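Local coordinates for putative thiosugar synthase (Amycolatopsis orientalis, PDB 4N6F), which probably acts as a thiosugar synthase in 2-thiosugar biosynthesis, a TIM-barrel relative of the thiazole synthase ThiG, whose sulfur comes from a sulfur-carrier protein, at residues Asp11-Lys16 / Glu21-Ile26; Ser96-Arg101 / Ala129-Ala134; Arg201-Ala206 / Ala231-Ala236. All coordinates share one frame; numbering follows the deposited sequence.

Interaction 1. Residues Asp11-Lys16 / Glu21-Ile26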
ATOM      1  N   ASP A  11       8.693  -3.773 -14.431  1.00 65.58           N
ATOM      2  CA  ASP A  11       9.656  -4.888 -14.733  1.00 66.63           C
ATOM      3  C   ASP A  11      11.068  -4.454 -15.181  1.00 60.64           C
ATOM      4  O   ASP A  11      11.824  -5.268 -15.717  1.00 59.15           O
ATOM      5  CB  ASP A  11       9.055  -5.851 -15.771  1.00 70.84           C
ATOM      6  CG  ASP A  11       8.670  -5.152 -17.070  1.00 76.14           C
ATOM      7  OD1 ASP A  11       8.103  -4.037 -17.009  1.00 81.70           O
ATOM      8  OD2 ASP A  11       8.928  -5.719 -18.155  1.00 79.69           O
ATOM      9  N   GLU A  12      11.422  -3.187 -14.973  1.00 56.11           N
ATOM     10  CA  GLU A  12      12.819  -2.769 -15.014  1.00 55.11           C
ATOM     11  C   GLU A  12      13.560  -3.538 -13.923  1.00 44.86           C
ATOM     12  O   GLU A  12      13.034  -3.699 -12.826  1.00 45.55           O
ATOM     13  CB  GLU A  12      12.956  -1.260 -14.741  1.00 61.10           C
ATOM     14  CG  GLU A  12      13.234  -0.400 -15.968  1.00 66.97           C
ATOM     15  CD  GLU A  12      14.634  -0.609 -16.526  1.00 71.53           C
ATOM     16  OE1 GLU A  12      15.615  -0.427 -15.767  1.00 74.30           O
ATOM     17  OE2 GLU A  12      14.755  -0.948 -17.726  1.00 72.85           O
ATOM     18  N   PRO A  13      14.770  -4.029 -14.212  1.00 36.86           N
ATOM     19  CA  PRO A  13      15.554  -4.527 -13.083  1.00 33.28           C
ATOM     20  C   PRO A  13      16.029  -3.351 -12.228  1.00 29.02           C
ATOM     21  O   PRO A  13      16.431  -2.330 -12.768  1.00 28.73           O
ATOM     22  CB  PRO A  13      16.734  -5.257 -13.745  1.00 34.46           C
ATOM     23  CG  PRO A  13      16.560  -5.114 -15.226  1.00 35.05           C
ATOM     24  CD  PRO A  13      15.524  -4.061 -15.474  1.00 35.86           C
ATOM     25  N   TRP A  14      15.946  -3.489 -10.907  1.00 25.68           N
ATOM     26  CA  TRP A  14      16.423  -2.463  -9.979  1.00 23.32           C
ATOM     27  C   TRP A  14      17.861  -2.753  -9.554  1.00 23.30           C
ATOM     28  O   TRP A  14      18.498  -1.927  -8.912  1.00 24.27           O
ATOM     29  CB  TRP A  14      15.509  -2.349  -8.744  1.00 22.48           C
ATOM     30  CG  TRP A  14      15.250  -3.658  -8.023  1.00 21.83           C
ATOM     31  CD1 TRP A  14      14.274  -4.570  -8.306  1.00 21.68           C
ATOM     32  CD2 TRP A  14      15.985  -4.191  -6.921  1.00 21.56           C
ATOM     33  NE1 TRP A  14      14.364  -5.643  -7.458  1.00 21.78           N
ATOM     34  CE2 TRP A  14      15.401  -5.435  -6.591  1.00 21.84           C
ATOM     35  CE3 TRP A  14      17.080  -3.741  -6.176  1.00 22.63           C
ATOM     36  CZ2 TRP A  14      15.869  -6.227  -5.546  1.00 21.59           C
ATOM     37  CZ3 TRP A  14      17.547  -4.529  -5.134  1.00 22.56           C
ATOM     38  CH2 TRP A  14      16.940  -5.759  -4.830  1.00 22.31           C
ATOM     39  N   LEU A  15      18.355  -3.936  -9.901  1.00 23.00           N
ATOM     40  CA  LEU A  15      19.713  -4.335  -9.598  1.00 23.32           C
ATOM     41  C   LEU A  15      20.152  -5.371 -10.615  1.00 23.60           C
ATOM     42  O   LEU A  15      19.359  -6.227 -11.042  1.00 22.62           O
ATOM     43  CB  LEU A  15      19.799  -4.930  -8.188  1.00 23.61           C
ATOM     44  CG  LEU A  15      21.174  -5.398  -7.699  1.00 24.12           C
ATOM     45  CD1 LEU A  15      22.151  -4.234  -7.618  1.00 24.97           C
ATOM     46  CD2 LEU A  15      21.034  -6.081  -6.346  1.00 24.12           C
ATOM     47  N   LYS A  16      21.415  -5.287 -11.009  1.00 22.92           N
ATOM     48  CA  LYS A  16      21.997  -6.274 -11.902  1.00 23.40           C
ATOM     49  C   LYS A  16      23.399  -6.616 -11.416  1.00 22.61           C
ATOM     50  O   LYS A  16      24.179  -5.725 -11.127  1.00 23.12           O
ATOM     51  CB  LYS A  16      22.046  -5.744 -13.338  1.00 24.24           C
ATOM     52  CG  LYS A  16      22.375  -6.835 -14.341  1.00 25.69           C
ATOM     53  CD  LYS A  16      22.279  -6.351 -15.781  1.00 27.16           C
ATOM     54  CE  LYS A  16      22.311  -7.546 -16.720  1.00 27.69           C
ATOM     55  NZ  LYS A  16      23.337  -7.371 -17.759  1.00 29.04           N
ATOM     56  N   GLU A  21      19.829 -10.403 -13.196  1.00 27.20           N
ATOM     57  CA  GLU A  21      18.941  -9.269 -12.992  1.00 28.95           C
ATOM     58  C   GLU A  21      17.986  -9.523 -11.824  1.00 27.87           C
ATOM     59  O   GLU A  21      17.433 -10.616 -11.699  1.00 27.75           O
ATOM     60  CB  GLU A  21      18.153  -8.992 -14.275  1.00 31.08           C
ATOM     61  CG  GLU A  21      19.048  -8.534 -15.420  1.00 36.14           C
ATOM     62  CD  GLU A  21      18.332  -8.412 -16.749  1.00 39.00           C
ATOM     63  OE1 GLU A  21      17.420  -9.218 -17.018  1.00 46.66           O
ATOM     64  OE2 GLU A  21      18.689  -7.519 -17.533  1.00 42.72           O
ATOM     65  N   PHE A  22      17.809  -8.507 -10.981  1.00 26.04           N
ATOM     66  CA  PHE A  22      16.829  -8.524  -9.896  1.00 26.13           C
ATOM     67  C   PHE A  22      15.673  -7.639 -10.313  1.00 26.42           C
ATOM     68  O   PHE A  22      15.849  -6.422 -10.425  1.00 24.81           O
ATOM     69  CB  PHE A  22      17.403  -7.939  -8.602  1.00 26.45           C
ATOM     70  CG  PHE A  22      18.517  -8.746  -7.989  1.00 28.01           C
ATOM     71  CD1 PHE A  22      19.725  -8.922  -8.656  1.00 27.66           C
ATOM     72  CD2 PHE A  22      18.375  -9.287  -6.720  1.00 28.57           C
ATOM     73  CE1 PHE A  22      20.752  -9.658  -8.088  1.00 28.24           C
ATOM     74  CE2 PHE A  22      19.404 -10.011  -6.137  1.00 29.63           C
ATOM     75  CZ  PHE A  22      20.597 -10.197  -6.824  1.00 29.15           C
ATOM     76  N   ARG A  23      14.500  -8.241 -10.515  1.00 27.17           N
ATOM     77  CA  ARG A  23      13.301  -7.518 -10.930  1.00 29.69           C
ATOM     78  C   ARG A  23      12.205  -7.463  -9.862  1.00 27.86           C
ATOM     79  O   ARG A  23      11.564  -6.423  -9.675  1.00 26.64           O
ATOM     80  CB  ARG A  23      12.699  -8.169 -12.175  1.00 33.20           C
ATOM     81  CG  ARG A  23      13.569  -8.099 -13.415  1.00 37.75           C
ATOM     82  CD  ARG A  23      12.848  -8.711 -14.612  1.00 40.49           C
ATOM     83  NE  ARG A  23      13.125  -7.956 -15.830  1.00 44.47           N
ATOM     84  CZ  ARG A  23      14.200  -8.116 -16.597  1.00 48.17           C
ATOM     85  NH1 ARG A  23      15.127  -9.017 -16.291  1.00 48.71           N
ATOM     86  NH2 ARG A  23      14.353  -7.364 -17.685  1.00 50.74           N
ATOM     87  N   SER A  24      11.948  -8.594  -9.211  1.00 26.01           N
ATOM     88  CA  SER A  24      10.902  -8.674  -8.206  1.00 26.41           C
ATOM     89  C   SER A  24      11.198  -7.709  -7.083  1.00 24.85           C
ATOM     90  O   SER A  24      12.333  -7.613  -6.637  1.00 23.34           O
ATOM     91  CB  SER A  24      10.800 -10.074  -7.606  1.00 27.74           C
ATOM     92  OG  SER A  24      10.754 -11.046  -8.632  1.00 30.57           O
ATOM     93  N   ARG A  25      10.153  -7.031  -6.628  1.00 24.06           N
ATOM     94  CA  ARG A  25      10.251  -6.015  -5.597  1.00 25.06           C
ATOM     95  C   ARG A  25      10.036  -6.561  -4.186  1.00 24.65           C
ATOM     96  O   ARG A  25      10.094  -5.809  -3.216  1.00 24.80           O
ATOM     97  CB  ARG A  25       9.209  -4.938  -5.882  1.00 26.22           C
ATOM     98  CG  ARG A  25       9.342  -4.315  -7.254  1.00 26.99           C
ATOM     99  CD  ARG A  25      10.610  -3.494  -7.293  1.00 27.06           C
ATOM    100  NE  ARG A  25      10.880  -2.942  -8.610  1.00 27.40           N
ATOM    101  CZ  ARG A  25      11.643  -1.875  -8.829  1.00 27.40           C
ATOM    102  NH1 ARG A  25      12.213  -1.225  -7.822  1.00 25.38           N
ATOM    103  NH2 ARG A  25      11.823  -1.451 -10.069  1.00 28.98           N
ATOM    104  N   ILE A  26       9.760  -7.857  -4.085  1.00 24.39           N
ATOM    105  CA  ILE A  26       9.650  -8.547  -2.811  1.00 24.56           C
ATOM    106  C   ILE A  26      10.742  -9.610  -2.758  1.00 24.75           C
ATOM    107  O   ILE A  26      10.824 -10.461  -3.648  1.00 23.26           O
ATOM    108  CB  ILE A  26       8.285  -9.249  -2.664  1.00 24.22           C
ATOM    109  CG1 ILE A  26       7.130  -8.241  -2.685  1.00 24.63           C
ATOM    110  CG2 ILE A  26       8.234 -10.044  -1.379  1.00 24.32           C
ATOM    111  CD1 ILE A  26       7.140  -7.261  -1.526  1.00 24.72           C
TER
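Asp11 meets Arg23 through its backbone: Arg23 NE donates to Asp11 O at 3.0 Å, somewhat out of the carbonyl plane. Pro13 follows, its CG over one face of the Arg23 guanidinium and its CA 3.3 Å from Phe22 O. Trp14 is gripped twice, Trp14 N donating to Phe22 O (3.0 Å) and Trp14 NE1 to Ser24 O (2.9 Å), the indole N-H arriving from above that carbonyl's plane. With chi1 at 53°, CG sits between the backbone N and the carbonyl carbon, which turns the indole back over the second segment. Phe22 CB lies over the six-membered ring, and the phenyl edge faces it in an offset edge-to-face pair, planes 65° apart. The Arg25 and Trp14 side chains run past each other in opposite directions, with Trp14 CB over one face of the guanidinium, whose NH1 is hydrogen-bonded to Ser212 O. An alanine in place of Trp14 would probably leave Ser24 O without its indole donor and uncover one flank of Phe22. Leu15 O accepts a nearly straight bond from Phe22 N (2.8 Å, 172°), while Leu15 CD2 stands over the phenyl centre, 3.8 Å from the ring centroid. Trp14 and Leu15 thus both oppose Phe22, a classic beta bulge. Lys16 runs alongside Glu21, CE to CG 3.6 Å. Backbone pairing thus combines with an indole set by its bond to Ser24 O and a phenyl packed by Leu15 and Trp14.

Interaction 2. Residues Ser96-Arg101 / Ala129-Ala134; sequences SARILR and ARELRA
Arg98 and Glu131 reach across from neighbouring helices, and their side chains cross at about a right angle. The guanidinium and carboxylate planes are turned 40° against each other, so this is not the flat, two-oxygen pairing of a coplanar bridge. Instead a single oxygen is used: Arg98 NH2 donates to Glu131 OE1 at 3.1 Å, on the anti lone pair, and Arg98 NH1 adds a weak bond to the same Glu131 OE1 at 3.3 Å. The oxygen stands near the guanidinium edge, although tilted out of its plane. Neither side chain starts out aimed at the other helix. Arg98 gets there by a bend at chi2 (112°), beyond which the chain runs out toward Glu131; Glu131 places CG anti to its backbone N and then extends. Arg98 NH2 also forms a salt bridge with Glu135 OE1, so the charge of Arg98 is divided between Glu131 and Glu135, the latter just past the end of the segment; Glu135 OE2 in turn bridges to Arg101 NH1.

Beneath this polar pair lies the apolar one. Ala97 CB points toward Leu132 and meets both branches of its fork, 3.8 Å from Leu132 CD1 and equally 3.8 Å from Leu132 CD2. The forked end of Leu132 spans the gap between helices whose axes stay 11.5 Å apart at closest approach, and Ala97 meets it with a single methyl.

The axes run 24° from parallel, as expected for successive outer helices of a TIM barrel: helix 90-104, strand 108-111 and helix 122-134 follow in turn. Below the pair, Ala97 and Leu132 both rest on Leu109 of that intervening strand and on Met137, and Leu132 continues onto Leu139 of strand 138-143, so the contact is seated directly on the barrel wall.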
ATOM      1  N   SER A  96      31.560 -18.335   6.751  1.00 39.22           N
ATOM      2  CA  SER A  96      30.406 -18.827   5.988  1.00 40.68           C
ATOM      3  C   SER A  96      30.501 -18.393   4.535  1.00 40.68           C
ATOM      4  O   SER A  96      30.290 -19.194   3.622  1.00 39.09           O
ATOM      5  CB  SER A  96      29.097 -18.310   6.576  1.00 42.43           C
ATOM      6  OG  SER A  96      28.833 -18.930   7.817  1.00 47.82           O
ATOM      7  N   ALA A  97      30.832 -17.119   4.336  1.00 41.42           N
ATOM      8  CA  ALA A  97      30.899 -16.528   3.002  1.00 41.64           C
ATOM      9  C   ALA A  97      31.966 -17.171   2.128  1.00 42.50           C
ATOM     10  O   ALA A  97      31.729 -17.413   0.944  1.00 42.02           O
ATOM     11  CB  ALA A  97      31.151 -15.031   3.112  1.00 41.76           C
ATOM     12  N   ARG A  98      33.147 -17.419   2.698  1.00 45.24           N
ATOM     13  CA  ARG A  98      34.235 -18.071   1.951  1.00 49.04           C
ATOM     14  C   ARG A  98      33.893 -19.508   1.559  1.00 47.82           C
ATOM     15  O   ARG A  98      34.201 -19.934   0.446  1.00 47.66           O
ATOM     16  CB  ARG A  98      35.563 -18.058   2.727  1.00 51.55           C
ATOM     17  CG  ARG A  98      36.430 -16.826   2.498  1.00 54.29           C
ATOM     18  CD  ARG A  98      36.525 -15.951   3.737  1.00 56.07           C
ATOM     19  NE  ARG A  98      37.456 -14.840   3.553  1.00 58.21           N
ATOM     20  CZ  ARG A  98      38.019 -14.140   4.539  1.00 59.91           C
ATOM     21  NH1 ARG A  98      37.770 -14.430   5.811  1.00 60.18           N
ATOM     22  NH2 ARG A  98      38.849 -13.141   4.249  1.00 61.18           N
ATOM     23  N   ILE A  99      33.267 -20.251   2.471  1.00 49.66           N
ATOM     24  CA  ILE A  99      32.836 -21.625   2.174  1.00 51.06           C
ATOM     25  C   ILE A  99      31.765 -21.624   1.089  1.00 49.71           C
ATOM     26  O   ILE A  99      31.838 -22.402   0.139  1.00 49.97           O
ATOM     27  CB  ILE A  99      32.336 -22.379   3.437  1.00 51.95           C
ATOM     28  CG1 ILE A  99      33.516 -23.035   4.175  1.00 53.31           C
ATOM     29  CG2 ILE A  99      31.329 -23.468   3.071  1.00 51.91           C
ATOM     30  CD1 ILE A  99      34.376 -22.090   4.992  1.00 53.15           C
ATOM     31  N   LEU A 100      30.776 -20.747   1.243  1.00 48.73           N
ATOM     32  CA  LEU A 100      29.723 -20.569   0.248  1.00 49.68           C
ATOM     33  C   LEU A 100      30.275 -20.416  -1.172  1.00 50.28           C
ATOM     34  O   LEU A 100      29.781 -21.036  -2.113  1.00 49.02           O
ATOM     35  CB  LEU A 100      28.893 -19.334   0.597  1.00 52.49           C
ATOM     36  CG  LEU A 100      27.991 -18.801  -0.519  1.00 55.26           C
ATOM     37  CD1 LEU A 100      26.788 -19.718  -0.692  1.00 57.00           C
ATOM     38  CD2 LEU A 100      27.566 -17.371  -0.229  1.00 56.19           C
ATOM     39  N   ARG A 101      31.282 -19.560  -1.320  1.00 51.69           N
ATOM     40  CA  ARG A 101      31.902 -19.300  -2.616  1.00 54.94           C
ATOM     41  C   ARG A 101      32.673 -20.521  -3.117  1.00 53.82           C
ATOM     42  O   ARG A 101      32.517 -20.927  -4.261  1.00 52.40           O
ATOM     43  CB  ARG A 101      32.842 -18.091  -2.512  1.00 56.95           C
ATOM     44  CG  ARG A 101      33.584 -17.733  -3.796  1.00 60.93           C
ATOM     45  CD  ARG A 101      34.634 -16.669  -3.527  1.00 63.93           C
ATOM     46  NE  ARG A 101      35.607 -17.128  -2.527  1.00 68.64           N
ATOM     47  CZ  ARG A 101      36.229 -16.350  -1.636  1.00 70.03           C
ATOM     48  NH1 ARG A 101      36.002 -15.040  -1.586  1.00 70.52           N
ATOM     49  NH2 ARG A 101      37.085 -16.894  -0.775  1.00 70.97           N
ATOM     50  N   ALA A 129      32.302  -6.329   5.415  1.00 29.25           N
ATOM     51  CA  ALA A 129      32.061  -5.957   4.015  1.00 30.35           C
ATOM     52  C   ALA A 129      33.359  -5.664   3.282  1.00 29.85           C
ATOM     53  O   ALA A 129      33.601  -6.201   2.204  1.00 29.90           O
ATOM     54  CB  ALA A 129      31.110  -4.768   3.932  1.00 30.94           C
ATOM     55  N   ARG A 130      34.207  -4.825   3.871  1.00 32.68           N
ATOM     56  CA  ARG A 130      35.513  -4.492   3.264  1.00 33.91           C
ATOM     57  C   ARG A 130      36.381  -5.724   3.024  1.00 34.51           C
ATOM     58  O   ARG A 130      37.006  -5.862   1.975  1.00 34.28           O
ATOM     59  CB  ARG A 130      36.274  -3.494   4.141  1.00 36.17           C
ATOM     60  CG  ARG A 130      35.726  -2.082   4.064  1.00 38.39           C
ATOM     61  CD  ARG A 130      36.349  -1.179   5.115  1.00 41.81           C
ATOM     62  NE  ARG A 130      35.864   0.194   4.986  1.00 45.30           N
ATOM     63  CZ  ARG A 130      35.879   1.115   5.952  1.00 47.53           C
ATOM     64  NH1 ARG A 130      36.360   0.840   7.163  1.00 49.91           N
ATOM     65  NH2 ARG A 130      35.404   2.329   5.701  1.00 47.67           N
ATOM     66  N   GLU A 131      36.404  -6.632   3.989  1.00 36.52           N
ATOM     67  CA  GLU A 131      37.203  -7.850   3.839  1.00 38.23           C
ATOM     68  C   GLU A 131      36.657  -8.732   2.713  1.00 35.45           C
ATOM     69  O   GLU A 131      37.423  -9.249   1.897  1.00 35.10           O
ATOM     70  CB  GLU A 131      37.242  -8.619   5.152  1.00 41.89           C
ATOM     71  CG  GLU A 131      38.410  -9.574   5.276  1.00 46.75           C
ATOM     72  CD  GLU A 131      38.522 -10.151   6.677  1.00 50.61           C
ATOM     73  OE1 GLU A 131      38.538 -11.395   6.794  1.00 55.10           O
ATOM     74  OE2 GLU A 131      38.572  -9.363   7.654  1.00 49.78           O
ATOM     75  N   LEU A 132      35.334  -8.895   2.653  1.00 33.92           N
ATOM     76  CA  LEU A 132      34.731  -9.694   1.574  1.00 32.27           C
ATOM     77  C   LEU A 132      34.809  -9.020   0.210  1.00 31.61           C
ATOM     78  O   LEU A 132      34.943  -9.704  -0.801  1.00 31.06           O
ATOM     79  CB  LEU A 132      33.297 -10.082   1.917  1.00 32.38           C
ATOM     80  CG  LEU A 132      33.207 -11.093   3.068  1.00 32.43           C
ATOM     81  CD1 LEU A 132      31.770 -11.348   3.478  1.00 32.11           C
ATOM     82  CD2 LEU A 132      33.888 -12.408   2.715  1.00 32.76           C
ATOM     83  N   ARG A 133      34.751  -7.687   0.181  1.00 32.60           N
ATOM     84  CA  ARG A 133      34.901  -6.930  -1.076  1.00 32.50           C
ATOM     85  C   ARG A 133      36.301  -7.064  -1.665  1.00 35.89           C
ATOM     86  O   ARG A 133      36.454  -7.107  -2.892  1.00 34.94           O
ATOM     87  CB  ARG A 133      34.568  -5.443  -0.879  1.00 31.70           C
ATOM     88  CG  ARG A 133      33.072  -5.130  -0.828  1.00 30.68           C
ATOM     89  CD  ARG A 133      32.368  -5.473  -2.128  1.00 29.36           C
ATOM     90  NE  ARG A 133      32.965  -4.770  -3.258  1.00 29.76           N
ATOM     91  CZ  ARG A 133      32.987  -5.198  -4.522  1.00 30.61           C
ATOM     92  NH1 ARG A 133      33.563  -4.452  -5.461  1.00 29.58           N
ATOM     93  NH2 ARG A 133      32.453  -6.366  -4.862  1.00 31.67           N
ATOM     94  N   ALA A 134      37.318  -7.139  -0.803  1.00 37.90           N
ATOM     95  CA  ALA A 134      38.707  -7.347  -1.260  1.00 41.10           C
ATOM     96  C   ALA A 134      38.862  -8.661  -2.016  1.00 41.76           C
ATOM     97  O   ALA A 134      39.718  -8.784  -2.886  1.00 43.59           O
ATOM     98  CB  ALA A 134      39.678  -7.304  -0.087  1.00 41.70           C
TER

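Interaction 3. Residues Arg201-Ala206 / Ala231-Ala236; sequences RHVAEA and AAMRQA
Val203 pushes both of its methyl groups toward the helix bearing Met233 and Ala236. Val203 CG1 comes to 3.8 Å from Met233 O and 4.2 Å from Ala236 CB, whereas Val203 CG2 touches Met233 CG at 4.0 Å. This division of labour follows from chi1 of 169°, which sets CG1 anti to the backbone N and CG2 anti to the carbonyl carbon. The valine and methionine side chains cross at about a right angle, so CG2 meets the flank of the extended methionine chain near its root. The second point of contact involves backbone more than side chain: Ala204 CA lies 3.6 Å from Ala236 O, and the two CA atoms of Ala204 and Ala236 are 5.0 Å apart.

So close an approach of the backbones depends on small residues at this spot. The axes of the two short helical pieces come within 8.4 Å and run nearly alongside, 23° from parallel. From below, Ile26 of strand 26-28 packs against both Val203 and Met233, while Thr214 supports Val203 and Val216 supports Met233. The second subunit borders the same helices: Arg201 forms a salt bridge with Glu208 of the second subunit, and Ala232 packs on Leu242 of that chain.

All four touching residues are buried, and everything that meets between the two segments is methyl, methylene or backbone. The attraction is therefore one of van der Waals contact and exclusion of water, and what distinguishes the contact is shape, a branched valine against a methionine and two closely approaching alanines.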
ATOM      1  N   ARG A 201       0.655  -2.698   3.634  1.00 29.94           N
ATOM      2  CA  ARG A 201       0.757  -1.244   3.706  1.00 30.71           C
ATOM      3  C   ARG A 201       2.173  -0.768   4.025  1.00 28.59           C
ATOM      4  O   ARG A 201       2.550   0.312   3.611  1.00 26.88           O
ATOM      5  CB  ARG A 201      -0.232  -0.657   4.713  1.00 33.04           C
ATOM      6  CG  ARG A 201       0.190  -0.758   6.162  1.00 36.79           C
ATOM      7  CD  ARG A 201      -0.753   0.049   7.038  1.00 40.32           C
ATOM      8  NE  ARG A 201      -0.383  -0.028   8.447  1.00 43.87           N
ATOM      9  CZ  ARG A 201      -0.871  -0.908   9.322  1.00 49.51           C
ATOM     10  NH1 ARG A 201      -0.456  -0.873  10.585  1.00 51.27           N
ATOM     11  NH2 ARG A 201      -1.770  -1.821   8.954  1.00 51.64           N
ATOM     12  N   HIS A 202       2.936  -1.571   4.770  1.00 27.55           N
ATOM     13  CA  HIS A 202       4.329  -1.250   5.079  1.00 27.15           C
ATOM     14  C   HIS A 202       5.205  -1.351   3.823  1.00 26.11           C
ATOM     15  O   HIS A 202       6.127  -0.554   3.631  1.00 24.50           O
ATOM     16  CB  HIS A 202       4.885  -2.184   6.156  1.00 28.23           C
ATOM     17  CG  HIS A 202       4.201  -2.079   7.488  1.00 29.56           C
ATOM     18  ND1 HIS A 202       3.608  -0.920   7.945  1.00 31.38           N
ATOM     19  CD2 HIS A 202       4.060  -2.985   8.480  1.00 29.95           C
ATOM     20  CE1 HIS A 202       3.112  -1.129   9.153  1.00 31.72           C
ATOM     21  NE2 HIS A 202       3.373  -2.374   9.502  1.00 30.85           N
ATOM     22  N   VAL A 203       4.910  -2.339   2.981  1.00 24.59           N
ATOM     23  CA  VAL A 203       5.612  -2.511   1.720  1.00 24.77           C
ATOM     24  C   VAL A 203       5.345  -1.308   0.824  1.00 24.91           C
ATOM     25  O   VAL A 203       6.280  -0.714   0.310  1.00 23.28           O
ATOM     26  CB  VAL A 203       5.214  -3.821   1.014  1.00 24.14           C
ATOM     27  CG1 VAL A 203       5.741  -3.875  -0.413  1.00 24.52           C
ATOM     28  CG2 VAL A 203       5.721  -5.007   1.802  1.00 24.77           C
ATOM     29  N   ALA A 204       4.073  -0.943   0.647  1.00 25.09           N
ATOM     30  CA  ALA A 204       3.729   0.249  -0.141  1.00 24.74           C
ATOM     31  C   ALA A 204       4.460   1.480   0.386  1.00 26.24           C
ATOM     32  O   ALA A 204       4.986   2.272  -0.396  1.00 25.79           O
ATOM     33  CB  ALA A 204       2.228   0.497  -0.140  1.00 24.85           C
ATOM     34  N   GLU A 205       4.492   1.631   1.710  1.00 26.84           N
ATOM     35  CA  GLU A 205       5.196   2.739   2.338  1.00 28.13           C
ATOM     36  C   GLU A 205       6.696   2.741   1.992  1.00 26.71           C
ATOM     37  O   GLU A 205       7.244   3.774   1.631  1.00 25.44           O
ATOM     38  CB  GLU A 205       5.005   2.725   3.859  1.00 30.29           C
ATOM     39  CG  GLU A 205       5.598   3.950   4.548  1.00 32.40           C
ATOM     40  CD  GLU A 205       5.391   3.958   6.048  1.00 35.08           C
ATOM     41  OE1 GLU A 205       5.865   4.919   6.696  1.00 38.11           O
ATOM     42  OE2 GLU A 205       4.768   3.014   6.589  1.00 37.90           O
ATOM     43  N   ALA A 206       7.349   1.588   2.098  1.00 25.28           N
ATOM     44  CA  ALA A 206       8.773   1.498   1.784  1.00 24.79           C
ATOM     45  C   ALA A 206       9.062   2.004   0.379  1.00 24.06           C
ATOM     46  O   ALA A 206       9.996   2.766   0.184  1.00 24.52           O
ATOM     47  CB  ALA A 206       9.270   0.075   1.919  1.00 25.34           C
ATOM     48  N   ALA A 231       0.891 -12.639  -1.790  1.00 26.10           N
ATOM     49  CA  ALA A 231       0.246 -12.061  -2.976  1.00 25.70           C
ATOM     50  C   ALA A 231      -0.056 -10.586  -2.781  1.00 25.78           C
ATOM     51  O   ALA A 231       0.171  -9.774  -3.680  1.00 25.17           O
ATOM     52  CB  ALA A 231      -1.032 -12.814  -3.338  1.00 25.11           C
ATOM     53  N   ALA A 232      -0.574 -10.252  -1.607  1.00 25.74           N
ATOM     54  CA  ALA A 232      -0.890  -8.877  -1.270  1.00 26.42           C
ATOM     55  C   ALA A 232       0.348  -7.987  -1.295  1.00 26.58           C
ATOM     56  O   ALA A 232       0.288  -6.842  -1.723  1.00 26.65           O
ATOM     57  CB  ALA A 232      -1.534  -8.814   0.102  1.00 27.18           C
ATOM     58  N   MET A 233       1.462  -8.517  -0.816  1.00 28.14           N
ATOM     59  CA  MET A 233       2.708  -7.773  -0.779  1.00 28.49           C
ATOM     60  C   MET A 233       3.302  -7.527  -2.175  1.00 28.06           C
ATOM     61  O   MET A 233       3.841  -6.446  -2.427  1.00 25.41           O
ATOM     62  CB  MET A 233       3.702  -8.475   0.137  1.00 28.79           C
ATOM     63  CG  MET A 233       3.386  -8.190   1.591  1.00 29.90           C
ATOM     64  SD  MET A 233       4.524  -9.014   2.695  1.00 31.82           S
ATOM     65  CE  MET A 233       4.047  -8.226   4.231  1.00 30.30           C
ATOM     66  N   ARG A 234       3.196  -8.514  -3.067  1.00 27.56           N
ATOM     67  CA  ARG A 234       3.595  -8.324  -4.463  1.00 29.13           C
ATOM     68  C   ARG A 234       2.851  -7.132  -5.046  1.00 28.33           C
ATOM     69  O   ARG A 234       3.447  -6.248  -5.667  1.00 26.18           O
ATOM     70  CB  ARG A 234       3.302  -9.564  -5.319  1.00 32.03           C
ATOM     71  CG  ARG A 234       4.128  -9.606  -6.597  1.00 36.63           C
ATOM     72  CD  ARG A 234       3.340  -9.878  -7.865  1.00 40.33           C
ATOM     73  NE  ARG A 234       3.009 -11.284  -8.051  1.00 42.89           N
ATOM     74  CZ  ARG A 234       3.344 -12.040  -9.104  1.00 46.58           C
ATOM     75  NH1 ARG A 234       4.068 -11.566 -10.114  1.00 47.43           N
ATOM     76  NH2 ARG A 234       2.952 -13.311  -9.136  1.00 47.29           N
ATOM     77  N   GLN A 235       1.539  -7.117  -4.839  1.00 28.36           N
ATOM     78  CA  GLN A 235       0.690  -6.062  -5.379  1.00 30.08           C
ATOM     79  C   GLN A 235       1.030  -4.722  -4.766  1.00 27.16           C
ATOM     80  O   GLN A 235       1.076  -3.722  -5.465  1.00 26.97           O
ATOM     81  CB  GLN A 235      -0.789  -6.375  -5.129  1.00 33.40           C
ATOM     82  CG  GLN A 235      -1.297  -7.587  -5.897  1.00 37.51           C
ATOM     83  CD  GLN A 235      -1.147  -7.431  -7.398  1.00 42.12           C
ATOM     84  OE1 GLN A 235      -0.815  -8.381  -8.109  1.00 45.47           O
ATOM     85  NE2 GLN A 235      -1.374  -6.221  -7.884  1.00 45.15           N
ATOM     86  N   ALA A 236       1.267  -4.717  -3.460  1.00 25.53           N
ATOM     87  CA  ALA A 236       1.576  -3.497  -2.727  1.00 25.55           C
ATOM     88  C   ALA A 236       2.906  -2.879  -3.158  1.00 26.13           C
ATOM     89  O   ALA A 236       3.055  -1.652  -3.177  1.00 26.62           O
ATOM     90  CB  ALA A 236       1.589  -3.770  -1.232  1.00 24.61           C
TER

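How the interactions relate
From the N terminus, interaction 1 comes first and closes a tight hairpin with four residues between its segments, leading straight into barrel strand 26-28. Interaction 2 then closes a loop of 27 residues containing strand 108-111 and joins neighbouring outer helices 90-104 and 122-134; interaction 3 closes one of 24 residues containing strand 213-216. The three are in series; none nests within or crosses another. Interactions 1 and 3 nevertheless meet in space, because Ile26 CD1 lies 3.5 Å from Met233 O, joining the first barrel strand, 26-28, to helix 226-245, and through Val203 CG1 to helix 200-208. Interaction 2 stands apart, its centre about 32 Å from that of interaction 3, across the chain's centre.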